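Serine/threonine-protein kinase-like protein ACR4 (Arabidopsis thaliana, PDB 7A0J) acts as a receptor kinase that pairs with the CLE40 peptide to control formative cell divisions in root meristems. Local coordinates at residues F18-V30 / G41-G53. Numbering follows the deposited sequence.
Sequences FCGLKSDGSHLVV and GTPGHLQFIGLTG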
ATOM      1  N   PHE A  18      -2.432  -9.283  -8.704  1.00 34.40           N
ATOM      2  CA  PHE A  18      -3.116  -9.092  -7.402  1.00 34.33           C
ATOM      3  C   PHE A  18      -2.701 -10.247  -6.488  1.00 33.81           C
ATOM      4  O   PHE A  18      -2.796 -11.414  -6.921  1.00 34.00           O
ATOM      5  CB  PHE A  18      -4.631  -9.037  -7.608  1.00 35.84           C
ATOM      6  CG  PHE A  18      -5.457  -9.046  -6.347  1.00 36.59           C
ATOM      7  CD1 PHE A  18      -5.769 -10.238  -5.710  1.00 37.25           C
ATOM      8  CD2 PHE A  18      -5.940  -7.864  -5.807  1.00 37.08           C
ATOM      9  CE1 PHE A  18      -6.535 -10.245  -4.553  1.00 38.26           C
ATOM     10  CE2 PHE A  18      -6.707  -7.873  -4.651  1.00 38.00           C
ATOM     11  CZ  PHE A  18      -7.003  -9.064  -4.027  1.00 38.54           C
ATOM     12  N   CYS A  19      -2.227  -9.931  -5.281  1.00 33.03           N
ATOM     13  CA  CYS A  19      -1.928 -10.920  -4.213  1.00 33.33           C
ATOM     14  C   CYS A  19      -2.751 -10.576  -2.970  1.00 33.78           C
ATOM     15  O   CYS A  19      -2.918  -9.375  -2.681  1.00 33.70           O
ATOM     16  CB  CYS A  19      -0.440 -10.961  -3.883  1.00 32.49           C
ATOM     17  SG  CYS A  19       0.598 -11.363  -5.313  1.00 32.52           S
ATOM     18  N   GLY A  20      -3.258 -11.601  -2.284  1.00 34.65           N
ATOM     19  CA  GLY A  20      -4.042 -11.466  -1.045  1.00 36.18           C
ATOM     20  C   GLY A  20      -3.698 -12.561  -0.056  1.00 37.27           C
ATOM     21  O   GLY A  20      -3.252 -13.638  -0.498  1.00 36.78           O
ATOM     22  N   LEU A  21      -3.881 -12.293   1.237  1.00 38.71           N
ATOM     23  CA  LEU A  21      -3.781 -13.313   2.312  1.00 41.16           C
ATOM     24  C   LEU A  21      -5.033 -14.193   2.238  1.00 44.04           C
ATOM     25  O   LEU A  21      -6.132 -13.631   2.046  1.00 44.75           O
ATOM     26  CB  LEU A  21      -3.652 -12.619   3.674  1.00 42.03           C
ATOM     27  CG  LEU A  21      -2.487 -11.636   3.811  1.00 40.51           C
ATOM     28  CD1 LEU A  21      -2.449 -11.032   5.205  1.00 41.97           C
ATOM     29  CD2 LEU A  21      -1.159 -12.302   3.487  1.00 39.59           C
ATOM     30  N   LYS A  22      -4.873 -15.517   2.354  1.00 46.31           N
ATOM     31  CA  LYS A  22      -5.995 -16.496   2.292  1.00 49.61           C
ATOM     32  C   LYS A  22      -6.968 -16.205   3.439  1.00 52.61           C
ATOM     33  O   LYS A  22      -6.508 -15.756   4.508  1.00 52.78           O
ATOM     34  CB  LYS A  22      -5.472 -17.935   2.348  1.00 51.22           C
ATOM     35  CG  LYS A  22      -4.646 -18.367   1.143  1.00 49.68           C
ATOM     36  CD  LYS A  22      -4.185 -19.808   1.193  1.00 51.57           C
ATOM     37  CE  LYS A  22      -5.215 -20.786   0.671  1.00 54.44           C
ATOM     38  NZ  LYS A  22      -4.668 -22.161   0.584  1.00 56.39           N
ATOM     39  N   SER A  23      -8.264 -16.441   3.210  1.00 55.42           N
ATOM     40  CA  SER A  23      -9.375 -16.129   4.149  1.00 58.64           C
ATOM     41  C   SER A  23      -9.489 -17.208   5.234  1.00 62.01           C
ATOM     42  O   SER A  23     -10.165 -16.945   6.248  1.00 64.81           O
ATOM     43  CB  SER A  23     -10.671 -15.969   3.405  1.00 60.26           C
ATOM     44  OG  SER A  23     -10.893 -17.075   2.542  1.00 61.79           O
ATOM     45  N   ASP A  24      -8.854 -18.369   5.031  1.00 62.20           N
ATOM     46  CA  ASP A  24      -8.845 -19.503   5.999  1.00 65.47           C
ATOM     47  C   ASP A  24      -8.062 -19.117   7.263  1.00 64.91           C
ATOM     48  O   ASP A  24      -8.145 -19.870   8.250  1.00 68.03           O
ATOM     49  CB  ASP A  24      -8.292 -20.783   5.360  1.00 66.01           C
ATOM     50  CG  ASP A  24      -6.898 -20.650   4.770  1.00 62.62           C
ATOM     51  OD1 ASP A  24      -6.284 -19.575   4.936  1.00 59.98           O
ATOM     52  OD2 ASP A  24      -6.440 -21.621   4.138  1.00 63.27           O
ATOM     53  N   GLY A  25      -7.318 -18.003   7.228  1.00 61.29           N
ATOM     54  CA  GLY A  25      -6.571 -17.459   8.380  1.00 60.84           C
ATOM     55  C   GLY A  25      -5.173 -18.050   8.487  1.00 59.49           C
ATOM     56  O   GLY A  25      -4.520 -17.828   9.527  1.00 60.48           O
ATOM     57  N   SER A  26      -4.725 -18.764   7.448  1.00 57.24           N
ATOM     58  CA  SER A  26      -3.400 -19.437   7.373  1.00 55.80           C
ATOM     59  C   SER A  26      -2.279 -18.396   7.258  1.00 52.02           C
ATOM     60  O   SER A  26      -1.131 -18.735   7.599  1.00 51.77           O
ATOM     61  CB  SER A  26      -3.361 -20.406   6.218  1.00 55.45           C
ATOM     62  OG  SER A  26      -3.593 -19.737   4.986  1.00 52.35           O
ATOM     63  N   HIS A  27      -2.604 -17.191   6.772  1.00 49.25           N
ATOM     64  CA  HIS A  27      -1.658 -16.077   6.487  1.00 45.88           C
ATOM     65  C   HIS A  27      -0.749 -16.455   5.309  1.00 43.23           C
ATOM     66  O   HIS A  27       0.310 -15.820   5.150  1.00 40.94           O
ATOM     67  CB  HIS A  27      -0.886 -15.682   7.756  1.00 46.91           C
ATOM     68  CG  HIS A  27      -1.730 -14.972   8.762  1.00 48.77           C
ATOM     69  ND1 HIS A  27      -2.052 -13.631   8.640  1.00 47.48           N
ATOM     70  CD2 HIS A  27      -2.325 -15.405   9.893  1.00 51.91           C
ATOM     71  CE1 HIS A  27      -2.804 -13.270   9.659  1.00 49.76           C
ATOM     72  NE2 HIS A  27      -2.987 -14.340  10.443  1.00 52.56           N
ATOM     73  N   LEU A  28      -1.167 -17.433   4.500  1.00 43.35           N
ATOM     74  CA  LEU A  28      -0.517 -17.788   3.210  1.00 41.58           C
ATOM     75  C   LEU A  28      -0.995 -16.791   2.151  1.00 39.53           C
ATOM     76  O   LEU A  28      -2.103 -16.244   2.314  1.00 40.20           O
ATOM     77  CB  LEU A  28      -0.880 -19.227   2.829  1.00 43.43           C
ATOM     78  CG  LEU A  28      -0.443 -20.304   3.822  1.00 45.98           C
ATOM     79  CD1 LEU A  28      -1.003 -21.662   3.430  1.00 48.45           C
ATOM     80  CD2 LEU A  28       1.073 -20.364   3.935  1.00 44.98           C
ATOM     81  N   VAL A  29      -0.185 -16.556   1.119  1.00 37.73           N
ATOM     82  CA  VAL A  29      -0.490 -15.582   0.030  1.00 36.18           C
ATOM     83  C   VAL A  29      -0.884 -16.363  -1.228  1.00 36.49           C
ATOM     84  O   VAL A  29      -0.257 -17.404  -1.507  1.00 37.02           O
ATOM     85  CB  VAL A  29       0.682 -14.612  -0.229  1.00 34.55           C
ATOM     86  CG1 VAL A  29       1.997 -15.331  -0.493  1.00 34.53           C
ATOM     87  CG2 VAL A  29       0.369 -13.643  -1.361  1.00 33.40           C
ATOM     88  N   VAL A  30      -1.911 -15.879  -1.930  1.00 36.43           N
ATOM     89  CA  VAL A  30      -2.340 -16.353  -3.278  1.00 36.94           C
ATOM     90  C   VAL A  30      -2.250 -15.151  -4.222  1.00 35.53           C
ATOM     91  O   VAL A  30      -2.679 -14.052  -3.812  1.00 34.71           O
ATOM     92  CB  VAL A  30      -3.760 -16.954  -3.245  1.00 39.37           C
ATOM     93  CG1 VAL A  30      -4.261 -17.318  -4.634  1.00 40.23           C
ATOM     94  CG2 VAL A  30      -3.837 -18.160  -2.320  1.00 41.44           C
ATOM     95  N   GLY A  41       6.739 -17.282  -8.601  1.00 32.18           N
ATOM     96  CA  GLY A  41       7.655 -16.977  -7.485  1.00 32.07           C
ATOM     97  C   GLY A  41       6.941 -16.882  -6.142  1.00 31.84           C
ATOM     98  O   GLY A  41       7.642 -16.770  -5.118  1.00 31.84           O
ATOM     99  N   THR A  42       5.605 -16.922  -6.126  1.00 32.02           N
ATOM    100  CA  THR A  42       4.784 -16.773  -4.894  1.00 32.40           C
ATOM    101  C   THR A  42       5.126 -17.902  -3.925  1.00 34.10           C
ATOM    102  O   THR A  42       4.995 -19.073  -4.270  1.00 34.95           O
ATOM    103  CB  THR A  42       3.280 -16.756  -5.197  1.00 32.49           C
ATOM    104  OG1 THR A  42       3.016 -15.695  -6.116  1.00 31.46           O
ATOM    105  CG2 THR A  42       2.441 -16.567  -3.951  1.00 32.84           C
ATOM    106  N   PRO A  43       5.581 -17.588  -2.688  1.00 35.06           N
ATOM    107  CA  PRO A  43       5.810 -18.616  -1.674  1.00 37.19           C
ATOM    108  C   PRO A  43       4.503 -19.335  -1.307  1.00 39.18           C
ATOM    109  O   PRO A  43       3.530 -18.661  -1.014  1.00 39.40           O
ATOM    110  CB  PRO A  43       6.359 -17.847  -0.462  1.00 37.03           C
ATOM    111  CG  PRO A  43       6.805 -16.508  -1.015  1.00 35.16           C
ATOM    112  CD  PRO A  43       5.901 -16.239  -2.198  1.00 34.12           C
ATOM    113  N   GLY A  44       4.513 -20.669  -1.339  1.00 41.66           N
ATOM    114  CA  GLY A  44       3.341 -21.514  -1.033  1.00 43.94           C
ATOM    115  C   GLY A  44       3.191 -21.775   0.458  1.00 45.79           C
ATOM    116  O   GLY A  44       2.076 -22.155   0.873  1.00 47.72           O
ATOM    117  N   HIS A  45       4.263 -21.582   1.236  1.00 45.63           N
ATOM    118  CA  HIS A  45       4.373 -22.027   2.652  1.00 47.81           C
ATOM    119  C   HIS A  45       4.774 -20.882   3.596  1.00 46.62           C
ATOM    120  O   HIS A  45       4.503 -21.023   4.805  1.00 48.52           O
ATOM    121  CB  HIS A  45       5.343 -23.212   2.746  1.00 50.12           C
ATOM    122  CG  HIS A  45       4.993 -24.346   1.839  1.00 51.66           C
ATOM    123  ND1 HIS A  45       4.139 -25.362   2.219  1.00 54.70           N
ATOM    124  CD2 HIS A  45       5.370 -24.623   0.571  1.00 50.97           C
ATOM    125  CE1 HIS A  45       4.008 -26.221   1.229  1.00 55.67           C
ATOM    126  NE2 HIS A  45       4.753 -25.790   0.204  1.00 53.37           N
ATOM    127  N   LEU A  46       5.405 -19.809   3.101  1.00 43.88           N
ATOM    128  CA  LEU A  46       5.787 -18.632   3.933  1.00 43.06           C
ATOM    129  C   LEU A  46       4.520 -17.860   4.316  1.00 42.36           C
ATOM    130  O   LEU A  46       3.713 -17.564   3.414  1.00 41.48           O
ATOM    131  CB  LEU A  46       6.762 -17.726   3.171  1.00 41.05           C
ATOM    132  CG  LEU A  46       8.168 -18.281   2.940  1.00 41.56           C
ATOM    133  CD1 LEU A  46       9.048 -17.236   2.269  1.00 39.89           C
ATOM    134  CD2 LEU A  46       8.804 -18.746   4.241  1.00 43.85           C
ATOM    135  N   GLN A  47       4.362 -17.548   5.604  1.00 43.33           N
ATOM    136  CA  GLN A  47       3.195 -16.806   6.150  1.00 43.33           C
ATOM    137  C   GLN A  47       3.539 -15.313   6.215  1.00 41.41           C
ATOM    138  O   GLN A  47       4.709 -14.982   6.494  1.00 40.65           O
ATOM    139  CB  GLN A  47       2.800 -17.371   7.514  1.00 46.55           C
ATOM    140  CG  GLN A  47       2.260 -18.792   7.432  1.00 48.86           C
ATOM    141  CD  GLN A  47       2.202 -19.470   8.777  1.00 52.37           C
ATOM    142  OE1 GLN A  47       1.132 -19.802   9.281  1.00 54.73           O
ATOM    143  NE2 GLN A  47       3.365 -19.680   9.373  1.00 53.37           N
ATOM    144  N   PHE A  48       2.549 -14.461   5.937  1.00 40.30           N
ATOM    145  CA  PHE A  48       2.673 -12.981   5.888  1.00 38.90           C
ATOM    146  C   PHE A  48       1.553 -12.349   6.719  1.00 40.09           C
ATOM    147  O   PHE A  48       0.458 -12.935   6.808  1.00 41.46           O
ATOM    148  CB  PHE A  48       2.617 -12.486   4.442  1.00 36.79           C
ATOM    149  CG  PHE A  48       3.742 -12.981   3.569  1.00 35.80           C
ATOM    150  CD1 PHE A  48       3.632 -14.178   2.877  1.00 35.87           C
ATOM    151  CD2 PHE A  48       4.913 -12.250   3.443  1.00 35.06           C
ATOM    152  CE1 PHE A  48       4.668 -14.630   2.075  1.00 35.41           C
ATOM    153  CE2 PHE A  48       5.948 -12.703   2.638  1.00 34.67           C
ATOM    154  CZ  PHE A  48       5.825 -13.893   1.958  1.00 34.82           C
ATOM    155  N   ILE A  49       1.826 -11.178   7.299  1.00 40.05           N
ATOM    156  CA  ILE A  49       0.829 -10.376   8.071  1.00 41.30           C
ATOM    157  C   ILE A  49       0.405  -9.154   7.244  1.00 39.28           C
ATOM    158  O   ILE A  49      -0.582  -8.510   7.629  1.00 40.22           O
ATOM    159  CB  ILE A  49       1.366 -10.006   9.471  1.00 43.55           C
ATOM    160  CG1 ILE A  49       2.727  -9.302   9.431  1.00 42.92           C
ATOM    161  CG2 ILE A  49       1.406 -11.244  10.354  1.00 45.88           C
ATOM    162  CD1 ILE A  49       3.316  -9.033  10.799  1.00 45.15           C
ATOM    163  N   GLY A  50       1.087  -8.878   6.127  1.00 37.11           N
ATOM    164  CA  GLY A  50       0.755  -7.759   5.224  1.00 35.66           C
ATOM    165  C   GLY A  50       1.458  -7.876   3.884  1.00 33.87           C
ATOM    166  O   GLY A  50       2.506  -8.548   3.821  1.00 33.42           O
ATOM    167  N   LEU A  51       0.894  -7.245   2.849  1.00 32.95           N
ATOM    168  CA  LEU A  51       1.424  -7.249   1.458  1.00 31.80           C
ATOM    169  C   LEU A  51       1.460  -5.816   0.916  1.00 31.45           C
ATOM    170  O   LEU A  51       0.623  -4.992   1.342  1.00 31.84           O
ATOM    171  CB  LEU A  51       0.536  -8.137   0.582  1.00 31.78           C
ATOM    172  CG  LEU A  51       0.467  -9.613   0.977  1.00 32.65           C
ATOM    173  CD1 LEU A  51      -0.682 -10.308   0.261  1.00 33.25           C
ATOM    174  CD2 LEU A  51       1.782 -10.317   0.684  1.00 32.10           C
ATOM    175  N   THR A  52       2.400  -5.546   0.005  1.00 30.68           N
ATOM    176  CA  THR A  52       2.545  -4.261  -0.731  1.00 30.77           C
ATOM    177  C   THR A  52       3.304  -4.534  -2.035  1.00 30.52           C
ATOM    178  O   THR A  52       4.328  -5.244  -1.981  1.00 30.45           O
ATOM    179  CB  THR A  52       3.213  -3.197   0.151  1.00 31.75           C
ATOM    180  OG1 THR A  52       3.230  -1.966  -0.569  1.00 32.48           O
ATOM    181  CG2 THR A  52       4.619  -3.564   0.576  1.00 31.85           C
ATOM    182  N   GLY A  53       2.809  -4.000  -3.156  1.00 30.63           N
ATOM    183  CA  GLY A  53       3.329  -4.283  -4.507  1.00 30.40           C
ATOM    184  C   GLY A  53       3.875  -3.038  -5.182  1.00 31.26           C
ATOM    185  O   GLY A  53       3.424  -1.923  -4.847  1.00 32.09           O
TER
HETATM  186  O   HOH W   1       2.124 -18.105   1.238  1.00 36.48           O
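Leu-51 pushes its CD1 methyl into a hollow floored by the backbone of Gly-20, 3.8 Å from Gly-20 CA, and walled by Cys-19, Leu-21 and Val-29. The Leu-21 side chain runs alongside that of Leu-51, the two pointing opposite ways, and wedges CD2 between Phe-48 CB and Leu-51 CD1, 3.8 Å from the latter; its other methyl, CD1, lies 3.8 Å from Phe-48 O. Shortened to an alanine, Leu-21 would lose both methyls, which would probably leave a gap beside Leu-51 CD1 and Phe-48 CB. Branched Val-29 fills two hollows at once: a chi1 of 54° tucks CG1 in beside both the N and the C of its own backbone, where it meets Thr-42 CG2 and lies 3.8 Å from Phe-48 CE1, while CG2 turns to Leu-51. Leu-28 rests CD2 on the bend of 44-46, 3.6 Å from His-45 O. Phe-48 N gives His-27 O a nearly straight bond of 2.7 Å, in the carbonyl plane; the imidazole ND1 adds a weak one to Phe-48 O. One water joins Val-29 N to Pro-43 O and Leu-46 O. Strands 17-21 and 48-53 thus belong to facing sheets, the packing of successive blades in a seven-bladed beta-propeller, consistent with the seven repeats of this ectodomain.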